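PDB 5XFM: alpha-glucosidase, which probably hydrolyses beta-L-arabinopyranosides and alpha-galactosides as a calcium-binding, bifunctional member of glycoside hydrolase family 97. Local coordinates for residues N333-R338 with L358-S363; P149-T154 with F199-D204; F462-C467 with G505-T510; S300-Q305 with N528-P533. The protein carries 1 engineered substitution. All blocks are in the same frame, centred on the assembly; numbering follows the deposited sequence.

In the fold
Contacts 1, 3 and 4 all lie in the parallel-stranded catalytic barrel, whereas contact 2 belongs to the antiparallel N-terminal domain, its centre about 46 Å from that of contact 1. Contacts 1 and 4 are buried and lean on aromatic and aliphatic groups; contact 1 adds one indole-to-carbonyl bond, and contact 4 is van der Waals packing between its segments. Contacts 2 and 3, partly buried, rely on backbone amides, one through strand pairing and the other through a glutamine amide, each with a bound water. Contact 4 touches both barrel neighbours through Trp301, which packs against Asn333 and Phe462, and its long chain loop encloses contacts 1 and 3.

Contact 1 (N333-R338 with L358-S363); sequences NWWDTR and LFLWYS
Asn333, Trp335 and the strand 357-363 form a buried aromatic contact in the catalytic barrel, where the loop after one parallel strand turns into a short helix and lies back against the next strand. Trp335 carries most of it. Its indole NE1 donates to Trp361 O at 2.8 Å, close to the ring plane and onto a lone pair of the carbonyl, with an angle of 155° at the hydrogen. A chi1 of 68° places CG between the backbone N and the carbonyl carbon and directs the ring at the strand. Leu360 CD1 lies over one face, 3.9 Å from Trp335 CZ2, while Asp336 CB is above the opposite face. The six-membered ring also turns its edge toward the face of Tyr362 in an offset edge-to-face pair, planes 77° apart. A phenylalanine in place of Trp335 would probably leave the Trp361 carbonyl without this donor and open a gap beside Leu360 and Tyr362.

Asn333 makes the second half of the contact as a CH-pi pair: CB sits 3.7 Å from the centroid of the Trp361 six-membered ring, almost on the ring normal. The indole of Trp361 thus lies flat beneath the start of the loop, and its NE1 reaches Asp403 through a weak hydrogen bond. Farther out, Met344 of helix 341-353 packs on both Trp335 and Leu360, Trp391 of helix 382-395 touches Trp335 and Tyr362, and strand 328-331 flanks Leu360 through Ile331.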
# COMPACT_ATOMS: atom_id res chain seq x y z
N ASN A 333 14.08 16.27 -5.88
CA ASN A 333 14.25 16.68 -7.28
C ASN A 333 15.11 17.94 -7.49
O ASN A 333 15.27 18.73 -6.57
CB ASN A 333 12.88 16.92 -7.93
CG ASN A 333 12.05 17.95 -7.18
OD1 ASN A 333 12.56 18.73 -6.37
ND2 ASN A 333 10.76 17.97 -7.46
N TRP A 334 15.64 18.07 -8.71
CA TRP A 334 16.53 19.15 -9.19
C TRP A 334 18.00 19.05 -8.75
O TRP A 334 18.80 19.89 -9.16
CB TRP A 334 16.02 20.54 -8.79
CG TRP A 334 14.68 20.90 -9.34
CD1 TRP A 334 13.53 21.10 -8.63
CD2 TRP A 334 14.34 21.10 -10.72
NE1 TRP A 334 12.50 21.42 -9.48
CE2 TRP A 334 12.97 21.43 -10.77
CE3 TRP A 334 15.07 21.04 -11.91
CZ2 TRP A 334 12.31 21.69 -11.96
CZ3 TRP A 334 14.41 21.30 -13.10
CH2 TRP A 334 13.04 21.62 -13.12
N TRP A 335 18.36 18.06 -7.94
CA TRP A 335 19.71 18.05 -7.36
C TRP A 335 20.83 17.91 -8.39
O TRP A 335 21.92 18.45 -8.21
CB TRP A 335 19.85 16.94 -6.31
CG TRP A 335 19.81 15.53 -6.83
CD1 TRP A 335 18.73 14.69 -6.82
CD2 TRP A 335 20.90 14.79 -7.40
NE1 TRP A 335 19.08 13.48 -7.36
CE2 TRP A 335 20.40 13.51 -7.73
CE3 TRP A 335 22.23 15.08 -7.68
CZ2 TRP A 335 21.20 12.53 -8.32
CZ3 TRP A 335 23.02 14.11 -8.26
CH2 TRP A 335 22.50 12.85 -8.58
N ASP A 336 20.56 17.21 -9.48
CA ASP A 336 21.60 16.97 -10.47
C ASP A 336 21.98 18.24 -11.21
O ASP A 336 23.09 18.35 -11.73
CB ASP A 336 21.16 15.92 -11.49
CG ASP A 336 20.02 16.41 -12.36
OD1 ASP A 336 19.02 16.88 -11.79
OD2 ASP A 336 20.15 16.37 -13.60
N THR A 337 21.06 19.18 -11.25
CA THR A 337 21.26 20.42 -11.99
C THR A 337 21.58 21.62 -11.09
O THR A 337 22.20 22.59 -11.54
CB THR A 337 20.02 20.71 -12.87
OG1 THR A 337 20.39 21.51 -13.99
CG2 THR A 337 18.93 21.40 -12.07
N ARG A 338 21.16 21.57 -9.83
CA ARG A 338 21.35 22.70 -8.91
C ARG A 338 22.45 22.43 -7.87
O ARG A 338 22.87 23.35 -7.17
CB ARG A 338 20.03 23.03 -8.21
CG ARG A 338 18.98 23.53 -9.17
CD ARG A 338 17.65 23.81 -8.50
NE ARG A 338 16.61 24.05 -9.50
CZ ARG A 338 15.38 24.45 -9.23
NH1 ARG A 338 15.01 24.66 -7.97
NH2 ARG A 338 14.51 24.64 -10.22
N LEU A 358 22.64 8.78 2.42
CA LEU A 358 21.69 9.49 1.56
C LEU A 358 20.79 8.62 0.68
O LEU A 358 21.16 7.53 0.26
CB LEU A 358 22.45 10.47 0.65
CG LEU A 358 23.36 11.49 1.31
CD1 LEU A 358 23.95 12.38 0.25
CD2 LEU A 358 22.58 12.31 2.32
N PHE A 359 19.59 9.14 0.44
CA PHE A 359 18.72 8.66 -0.63
C PHE A 359 18.68 9.76 -1.67
O PHE A 359 18.57 10.94 -1.33
CB PHE A 359 17.31 8.37 -0.12
CG PHE A 359 17.13 7.00 0.45
CD1 PHE A 359 17.83 6.62 1.58
CD2 PHE A 359 16.21 6.12 -0.09
CE1 PHE A 359 17.65 5.37 2.13
CE2 PHE A 359 16.01 4.87 0.46
CZ PHE A 359 16.73 4.49 1.57
N LEU A 360 18.79 9.39 -2.94
CA LEU A 360 18.71 10.38 -4.01
C LEU A 360 17.47 10.18 -4.89
O LEU A 360 17.09 9.04 -5.21
CB LEU A 360 19.97 10.36 -4.86
CG LEU A 360 21.26 10.73 -4.13
CD1 LEU A 360 22.43 10.81 -5.10
CD2 LEU A 360 21.08 12.05 -3.39
N TRP A 361 16.86 11.31 -5.26
CA TRP A 361 15.68 11.36 -6.12
C TRP A 361 16.03 11.19 -7.60
O TRP A 361 16.97 11.81 -8.10
CB TRP A 361 14.95 12.70 -5.94
CG TRP A 361 13.59 12.80 -6.60
CD1 TRP A 361 12.37 12.58 -6.01
CD2 TRP A 361 13.30 13.16 -7.96
NE1 TRP A 361 11.35 12.78 -6.92
CE2 TRP A 361 11.90 13.13 -8.12
CE3 TRP A 361 14.10 13.51 -9.06
CZ2 TRP A 361 11.28 13.44 -9.33
CZ3 TRP A 361 13.48 13.80 -10.26
CH2 TRP A 361 12.09 13.76 -10.39
N TYR A 362 15.29 10.32 -8.27
CA TYR A 362 15.39 10.19 -9.72
C TYR A 362 14.00 10.17 -10.34
O TYR A 362 13.06 9.67 -9.73
CB TYR A 362 16.14 8.91 -10.11
CG TYR A 362 17.64 8.99 -9.97
CD1 TYR A 362 18.26 8.86 -8.73
CD2 TYR A 362 18.45 9.20 -11.09
CE1 TYR A 362 19.63 8.94 -8.61
CE2 TYR A 362 19.83 9.29 -10.97
CZ TYR A 362 20.41 9.16 -9.73
OH TYR A 362 21.78 9.24 -9.60
N SER A 363 13.87 10.70 -11.56
CA SER A 363 12.66 10.44 -12.33
C SER A 363 12.83 9.13 -13.07
O SER A 363 13.89 8.86 -13.64
CB SER A 363 12.35 11.57 -13.31
OG SER A 363 11.08 11.36 -13.93

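Contact 2 (P149-T154 with F199-D204); sequences PEQTTT and FRIGND
Thr153 and Arg200 lie side by side on one face of the sheet, their side chains pointing the same way, while Thr154 and Phe199 do likewise on the other. Thr153 OG1 comes 3.6 Å from Arg200 CB, and the polar ends meet through a shared partner: Asp180 forms a salt bridge with Arg200 NE and a hydrogen bond with Thr153 OG1. The arginine bends at chi3 (73°), and its NH1 also donates to Gly202 O. A water above the guanidinium face lies within hydrogen-bonding distance of Gln151 O, Thr153 OG1 and, at longer range, Arg200 O; with two hydrogens it can serve only two of them at a time.

On the other face, Thr154 CG2 approaches Phe199 CE2 to 3.7 Å. Thr152 CG2, anti to its own nitrogen, comes near the plane of that ring at its edge and stands 3.8 Å from Phe199 CB. Its other branch, OG1, donates to Pro149 O at 2.6 Å and lies beside Ile201 CD1.

These pairs sit on neighbouring antiparallel strands of the N-terminal domain's large sheet. Thr153 and Arg200 form a hydrogen-bonded pair, with both N-to-O distances 2.9 Å; Thr154 and Phe199 are the next, non-hydrogen-bonded pair. A type I turn, Pro149 to Thr152, leads into one strand, and a type II' turn, Ile201 to Asp204, follows the other. A valine at Thr152 would probably deprive the Pro149 carbonyl of one of its two donors and slacken the first turn.

Between the turns, the Pro149 ring and the Ile201 side chain cross obliquely, Pro149 CG 3.7 Å from Ile201 CG2, and Gln151 CG packs on Gly202 CA.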
# COMPACT_ATOMS: atom_id res chain seq x y z
N PRO A 149 -23.89 -8.05 -2.16
CA PRO A 149 -25.28 -7.92 -1.73
C PRO A 149 -25.79 -6.49 -1.89
O PRO A 149 -25.04 -5.53 -1.71
CB PRO A 149 -25.24 -8.33 -0.26
CG PRO A 149 -24.06 -9.21 -0.15
CD PRO A 149 -23.05 -8.67 -1.12
N GLU A 150 -27.07 -6.39 -2.21
CA GLU A 150 -27.77 -5.13 -2.49
C GLU A 150 -27.45 -3.98 -1.53
O GLU A 150 -27.30 -2.84 -1.95
CB GLU A 150 -29.26 -5.43 -2.53
CG GLU A 150 -29.71 -5.82 -3.93
CD GLU A 150 -31.18 -6.16 -4.02
OE1 GLU A 150 -31.97 -5.62 -3.22
OE2 GLU A 150 -31.53 -7.00 -4.88
N GLN A 151 -27.37 -4.28 -0.24
CA GLN A 151 -27.25 -3.24 0.77
C GLN A 151 -25.80 -2.78 0.96
O GLN A 151 -25.50 -2.02 1.88
CB GLN A 151 -27.81 -3.72 2.11
CG GLN A 151 -26.96 -4.76 2.83
CD GLN A 151 -27.12 -6.17 2.29
OE1 GLN A 151 -27.61 -6.39 1.18
NE2 GLN A 151 -26.69 -7.15 3.08
N THR A 152 -24.90 -3.25 0.10
CA THR A 152 -23.47 -2.99 0.26
C THR A 152 -23.10 -1.54 -0.02
O THR A 152 -23.50 -0.99 -1.05
CB THR A 152 -22.63 -3.89 -0.67
OG1 THR A 152 -22.88 -5.27 -0.37
CG2 THR A 152 -21.15 -3.57 -0.51
N THR A 153 -22.33 -0.92 0.88
CA THR A 153 -21.76 0.40 0.58
C THR A 153 -20.24 0.32 0.35
O THR A 153 -19.61 -0.70 0.62
CB THR A 153 -22.07 1.42 1.69
OG1 THR A 153 -21.68 0.89 2.96
CG2 THR A 153 -23.55 1.75 1.71
N THR A 154 -19.67 1.40 -0.18
CA THR A 154 -18.30 1.35 -0.69
C THR A 154 -17.39 2.46 -0.16
O THR A 154 -17.84 3.55 0.16
CB THR A 154 -18.30 1.42 -2.23
OG1 THR A 154 -18.50 2.78 -2.64
CG2 THR A 154 -19.41 0.56 -2.83
N PHE A 199 -15.47 -2.64 0.99
CA PHE A 199 -16.92 -2.73 0.93
C PHE A 199 -17.48 -3.10 2.29
O PHE A 199 -16.95 -3.97 2.97
CB PHE A 199 -17.36 -3.76 -0.11
CG PHE A 199 -16.95 -3.43 -1.51
CD1 PHE A 199 -15.69 -3.77 -1.98
CD2 PHE A 199 -17.84 -2.82 -2.38
CE1 PHE A 199 -15.32 -3.48 -3.29
CE2 PHE A 199 -17.48 -2.54 -3.68
CZ PHE A 199 -16.21 -2.87 -4.14
N ARG A 200 -18.53 -2.40 2.69
CA ARG A 200 -19.27 -2.74 3.89
C ARG A 200 -20.54 -3.48 3.50
O ARG A 200 -21.38 -2.95 2.76
CB ARG A 200 -19.59 -1.50 4.72
CG ARG A 200 -20.44 -1.79 5.95
CD ARG A 200 -20.49 -0.60 6.89
NE ARG A 200 -21.32 0.49 6.39
CZ ARG A 200 -22.65 0.53 6.51
NH1 ARG A 200 -23.29 -0.48 7.10
NH2 ARG A 200 -23.33 1.57 6.03
N ILE A 201 -20.66 -4.71 3.98
CA ILE A 201 -21.77 -5.59 3.63
C ILE A 201 -22.94 -5.40 4.61
O ILE A 201 -23.31 -6.32 5.34
CB ILE A 201 -21.33 -7.06 3.61
CG1 ILE A 201 -19.95 -7.19 2.94
CG2 ILE A 201 -22.35 -7.93 2.88
CD1 ILE A 201 -19.93 -6.77 1.48
N GLY A 202 -23.50 -4.20 4.62
CA GLY A 202 -24.58 -3.88 5.54
C GLY A 202 -24.12 -4.04 6.97
O GLY A 202 -23.20 -3.35 7.43
N ASN A 203 -24.74 -4.98 7.67
CA ASN A 203 -24.36 -5.29 9.05
C ASN A 203 -23.61 -6.62 9.15
O ASN A 203 -23.27 -7.06 10.24
CB ASN A 203 -25.58 -5.28 9.95
CG ASN A 203 -26.31 -3.94 9.92
OD1 ASN A 203 -27.49 -3.88 9.58
ND2 ASN A 203 -25.60 -2.87 10.24
N ASP A 204 -23.39 -7.27 8.01
CA ASP A 204 -22.75 -8.58 8.00
C ASP A 204 -21.23 -8.53 7.81
O ASP A 204 -20.63 -9.54 7.45
CB ASP A 204 -23.37 -9.46 6.92
CG ASP A 204 -24.88 -9.50 7.00
OD1 ASP A 204 -25.40 -9.53 8.13
OD2 ASP A 204 -25.54 -9.52 5.94
O HOH W 1 -23.75 -0.92 3.75

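Contact 3 (F462-C467 with G505-T510); sequences FNQHFC and GTTRRT
Gln464, Thr506 and Cys467 carry this contact between the start of a short helix and the chain running through strand 506-507. The Gln464 amide reads the backbone of one residue twice: OE1 accepts from Thr507 N at 2.9 Å, and NE2 donates to Thr507 O at 3.1 Å. Both bonds have angles of 161° at the hydrogen and use lone pairs in the planes of their carbonyls, so the amide is fixed in its rotation. The chain reaches the strand by leaving with CG anti to the backbone N (chi1 -176°) and then bending at chi2. NE2 also donates to Asp468, which forms a salt bridge with Arg509 NE; the common carboxylate probably explains why two donors, the amide nitrogen and the guanidinium whose face it lies over, come so close.

Thr506 fills the space nearer the helix start. Its CG2 comes 3.5 Å from Gln464 N, and its CB is equally near Gln464 OE1, while OG1 hydrogen-bonds to Met460 O in the preceding helix.

Cys467, one turn further on, brings CB to 3.4 Å from Thr507 O and SG to 3.7 Å from Thr506 OG1. Its carbonyl is linked to Arg509 N by a water that donates to the first and accepts from the second, and the methylene CG of Arg509 lies alongside the same oxygen.

Asn463 occupies the N-cap of helix 464-468, with OD1 accepting from His465 N. The whole is a capped helix start docked on a two-stranded antiparallel hairpin, 497-498 with 506-507, within the catalytic domain.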
# COMPACT_ATOMS: atom_id res chain seq x y z
N PHE A 462 0.37 21.61 -0.40
CA PHE A 462 -0.13 22.26 -1.61
C PHE A 462 -1.47 22.95 -1.39
O PHE A 462 -1.70 24.03 -1.94
CB PHE A 462 -0.27 21.24 -2.74
CG PHE A 462 1.02 20.59 -3.14
CD1 PHE A 462 2.23 21.24 -2.97
CD2 PHE A 462 1.02 19.33 -3.72
CE1 PHE A 462 3.42 20.64 -3.35
CE2 PHE A 462 2.20 18.72 -4.10
CZ PHE A 462 3.40 19.38 -3.91
N ASN A 463 -2.34 22.35 -0.59
CA ASN A 463 -3.74 22.75 -0.57
C ASN A 463 -4.37 22.57 0.81
O ASN A 463 -4.28 21.50 1.41
CB ASN A 463 -4.51 21.95 -1.63
CG ASN A 463 -5.97 22.39 -1.79
OD1 ASN A 463 -6.58 22.98 -0.90
ND2 ASN A 463 -6.54 22.09 -2.96
N GLN A 464 -5.01 23.63 1.29
CA GLN A 464 -5.67 23.65 2.60
C GLN A 464 -6.73 22.57 2.73
O GLN A 464 -7.00 22.07 3.83
CB GLN A 464 -6.31 25.02 2.84
CG GLN A 464 -6.94 25.18 4.21
CD GLN A 464 -5.91 25.06 5.32
OE1 GLN A 464 -4.80 25.58 5.21
NE2 GLN A 464 -6.28 24.37 6.39
N HIS A 465 -7.35 22.22 1.60
CA HIS A 465 -8.36 21.17 1.55
C HIS A 465 -7.82 19.89 2.19
O HIS A 465 -8.48 19.30 3.04
CB HIS A 465 -8.80 20.90 0.11
CG HIS A 465 -9.67 19.70 -0.05
ND1 HIS A 465 -10.99 19.67 0.36
CD2 HIS A 465 -9.42 18.47 -0.58
CE1 HIS A 465 -11.51 18.48 0.09
NE2 HIS A 465 -10.58 17.74 -0.48
N PHE A 466 -6.61 19.50 1.79
CA PHE A 466 -6.04 18.25 2.28
C PHE A 466 -5.56 18.34 3.73
O PHE A 466 -5.39 17.32 4.39
CB PHE A 466 -4.91 17.80 1.35
CG PHE A 466 -5.39 17.40 -0.02
CD1 PHE A 466 -6.20 16.28 -0.18
CD2 PHE A 466 -5.05 18.15 -1.13
CE1 PHE A 466 -6.65 15.92 -1.44
CE2 PHE A 466 -5.50 17.79 -2.39
CZ PHE A 466 -6.30 16.68 -2.55
N CYS A 467 -5.34 19.56 4.22
CA CYS A 467 -5.16 19.77 5.65
C CYS A 467 -6.47 19.52 6.39
O CYS A 467 -6.48 18.95 7.48
CB CYS A 467 -4.66 21.18 5.96
SG CYS A 467 -2.91 21.46 5.64
N GLY A 505 1.66 29.75 4.33
CA GLY A 505 1.21 28.56 3.63
C GLY A 505 -0.03 27.99 4.29
O GLY A 505 -0.80 28.71 4.93
N THR A 506 -0.24 26.68 4.13
CA THR A 506 -1.42 26.04 4.68
C THR A 506 -1.30 25.87 6.20
O THR A 506 -0.23 26.05 6.78
CB THR A 506 -1.68 24.67 4.03
OG1 THR A 506 -0.53 23.84 4.22
CG2 THR A 506 -1.93 24.82 2.53
N THR A 507 -2.42 25.53 6.82
CA THR A 507 -2.51 25.44 8.27
C THR A 507 -2.91 24.03 8.71
O THR A 507 -3.98 23.54 8.33
CB THR A 507 -3.54 26.46 8.83
OG1 THR A 507 -3.15 27.78 8.44
CG2 THR A 507 -3.61 26.39 10.35
N ARG A 508 -2.04 23.37 9.47
CA ARG A 508 -2.37 22.07 10.04
C ARG A 508 -3.60 22.17 10.93
O ARG A 508 -3.72 23.09 11.73
CB ARG A 508 -1.19 21.52 10.85
CG ARG A 508 -1.53 20.23 11.60
CD ARG A 508 -0.31 19.57 12.20
NE ARG A 508 0.59 20.50 12.88
CZ ARG A 508 0.92 20.43 14.17
NH1 ARG A 508 0.40 19.47 14.92
NH2 ARG A 508 1.76 21.30 14.70
N ARG A 509 -4.52 21.21 10.78
CA ARG A 509 -5.77 21.19 11.53
C ARG A 509 -5.76 20.20 12.67
O ARG A 509 -6.67 20.20 13.51
CB ARG A 509 -6.94 20.88 10.59
CG ARG A 509 -7.11 21.88 9.48
CD ARG A 509 -7.31 23.27 10.05
NE ARG A 509 -7.87 24.17 9.05
CZ ARG A 509 -7.81 25.49 9.11
NH1 ARG A 509 -7.20 26.09 10.13
NH2 ARG A 509 -8.36 26.22 8.15
N THR A 510 -4.74 19.36 12.71
CA THR A 510 -4.63 18.30 13.70
C THR A 510 -3.59 18.63 14.77
O THR A 510 -2.78 19.53 14.60
CB THR A 510 -4.25 16.96 13.04
OG1 THR A 510 -3.12 17.17 12.19
CG2 THR A 510 -5.41 16.43 12.21
O HOH W 2 -4.42 18.95 9.19

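Contact 4 (S300-Q305 with N528-P533); sequences SWILWQ and NFALAP
Ile302, Leu303 and Trp304, on the short helix after barrel strand 295-299, pack on Ala530, Ala532 and Pro533 in the loop after strand 526-528. These two strands are neighbours in the parallel sheet of the TIM-barrel-type catalytic domain, so the contact closes the barrel between its first and last strands, more than two hundred residues apart in sequence.

Three successive helix residues meet the loop. Ile302 uses both branches: CG1, anti to the backbone N (chi1 178°), and CG2 each lie 3.9 Å from Ala530 CB, and that methyl sits in the fork between them. Leu303 extends its CD1 methyl between two loop residues, to 3.2 Å from Ala530 O and 4.1 Å from Ala532 CB. The small alanines are consistent with this close approach; polar contact atoms are Ala530 O and Trp304 NE1. Val461 of helix 458-462 packs on Ile302, Leu493 touches both Leu303 and Ala530, and Ala532 N is held by Asn535 OD1.

The indole of Trp304 is partly exposed and has further partners: Arg500 forms a cation-pi pair with it, and Tyr317 of helix 311-324 meets it edge-to-face. Tyr317 also touches Ala532 and Pro533, joining the helix to the same cluster. Trp304 and Pro533 approach from opposite directions, and the benzo end of the indole takes the proline ring, Trp304 CZ2 lying 3.7 Å from Pro533 CD and CH2 3.8 Å from Pro533 CG.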
# COMPACT_ATOMS: atom_id res chain seq x y z
N SER A 300 14.17 17.74 3.19
CA SER A 300 14.05 19.19 3.09
C SER A 300 12.89 19.64 2.18
O SER A 300 12.20 20.61 2.49
CB SER A 300 15.38 19.80 2.61
OG SER A 300 15.57 19.66 1.21
N TRP A 301 12.68 18.93 1.08
CA TRP A 301 11.73 19.39 0.07
C TRP A 301 10.27 19.47 0.55
O TRP A 301 9.51 20.28 0.04
CB TRP A 301 11.79 18.51 -1.18
CG TRP A 301 10.82 18.93 -2.23
CD1 TRP A 301 11.02 19.83 -3.24
CD2 TRP A 301 9.46 18.48 -2.37
NE1 TRP A 301 9.88 19.97 -4.00
CE2 TRP A 301 8.91 19.15 -3.48
CE3 TRP A 301 8.66 17.58 -1.65
CZ2 TRP A 301 7.60 18.94 -3.90
CZ3 TRP A 301 7.36 17.38 -2.07
CH2 TRP A 301 6.84 18.05 -3.18
N ILE A 302 9.85 18.60 1.46
CA ILE A 302 8.43 18.60 1.83
C ILE A 302 7.98 19.97 2.38
O ILE A 302 6.97 20.52 1.94
CB ILE A 302 8.10 17.46 2.84
CG1 ILE A 302 6.62 17.52 3.24
CG2 ILE A 302 9.00 17.49 4.07
CD1 ILE A 302 5.67 17.42 2.07
N LEU A 303 8.76 20.55 3.29
CA LEU A 303 8.39 21.83 3.89
C LEU A 303 9.14 23.04 3.32
O LEU A 303 8.63 24.16 3.37
CB LEU A 303 8.62 21.77 5.40
CG LEU A 303 7.51 21.06 6.19
CD1 LEU A 303 7.86 20.99 7.66
CD2 LEU A 303 6.20 21.80 5.98
N TRP A 304 10.34 22.82 2.79
CA TRP A 304 11.15 23.92 2.27
C TRP A 304 11.15 23.95 0.73
O TRP A 304 11.63 24.91 0.12
CB TRP A 304 12.57 23.82 2.81
CG TRP A 304 12.67 24.05 4.29
CD1 TRP A 304 11.64 24.12 5.19
CD2 TRP A 304 13.88 24.25 5.05
NE1 TRP A 304 12.13 24.34 6.46
CE2 TRP A 304 13.50 24.43 6.40
CE3 TRP A 304 15.24 24.30 4.72
CZ2 TRP A 304 14.43 24.65 7.41
CZ3 TRP A 304 16.16 24.51 5.73
CH2 TRP A 304 15.75 24.69 7.06
N GLN A 305 10.60 22.91 0.13
CA GLN A 305 10.36 22.82 -1.32
C GLN A 305 11.60 23.03 -2.19
O GLN A 305 12.73 22.82 -1.73
CB GLN A 305 9.26 23.81 -1.71
CG GLN A 305 7.92 23.54 -1.03
CD GLN A 305 7.23 22.30 -1.56
OE1 GLN A 305 7.03 22.16 -2.77
NE2 GLN A 305 6.86 21.39 -0.66
N ASN A 528 10.58 8.92 5.68
CA ASN A 528 11.04 10.29 5.51
C ASN A 528 9.95 11.22 6.05
O ASN A 528 9.05 11.62 5.31
CB ASN A 528 11.36 10.60 4.05
CG ASN A 528 12.39 9.63 3.47
OD1 ASN A 528 13.54 9.58 3.92
ND2 ASN A 528 11.99 8.87 2.46
N PHE A 529 10.01 11.48 7.35
CA PHE A 529 9.04 12.33 8.03
C PHE A 529 9.17 13.79 7.62
O PHE A 529 10.23 14.22 7.14
CB PHE A 529 9.17 12.21 9.55
CG PHE A 529 8.85 10.84 10.07
CD1 PHE A 529 9.81 10.09 10.73
CD2 PHE A 529 7.58 10.30 9.90
CE1 PHE A 529 9.51 8.83 11.20
CE2 PHE A 529 7.28 9.05 10.37
CZ PHE A 529 8.24 8.31 11.03
N ALA A 530 8.10 14.55 7.80
CA ALA A 530 8.09 15.95 7.40
C ALA A 530 8.57 16.88 8.52
O ALA A 530 8.01 17.95 8.72
CB ALA A 530 6.70 16.34 6.95
N LEU A 531 9.62 16.48 9.23
CA LEU A 531 10.21 17.34 10.24
C LEU A 531 11.09 18.40 9.59
O LEU A 531 11.45 18.29 8.41
CB LEU A 531 11.02 16.52 11.25
CG LEU A 531 10.25 15.51 12.08
CD1 LEU A 531 11.18 14.78 13.04
CD2 LEU A 531 9.12 16.19 12.83
N ALA A 532 11.44 19.43 10.35
CA ALA A 532 12.37 20.47 9.89
C ALA A 532 13.24 20.93 11.06
O ALA A 532 12.83 20.81 12.21
CB ALA A 532 11.61 21.61 9.27
N PRO A 533 14.44 21.45 10.77
CA PRO A 533 15.37 21.83 11.85
C PRO A 533 14.77 22.77 12.90
O PRO A 533 15.02 22.59 14.10
CB PRO A 533 16.50 22.54 11.09
CG PRO A 533 16.45 21.99 9.71
CD PRO A 533 15.05 21.56 9.44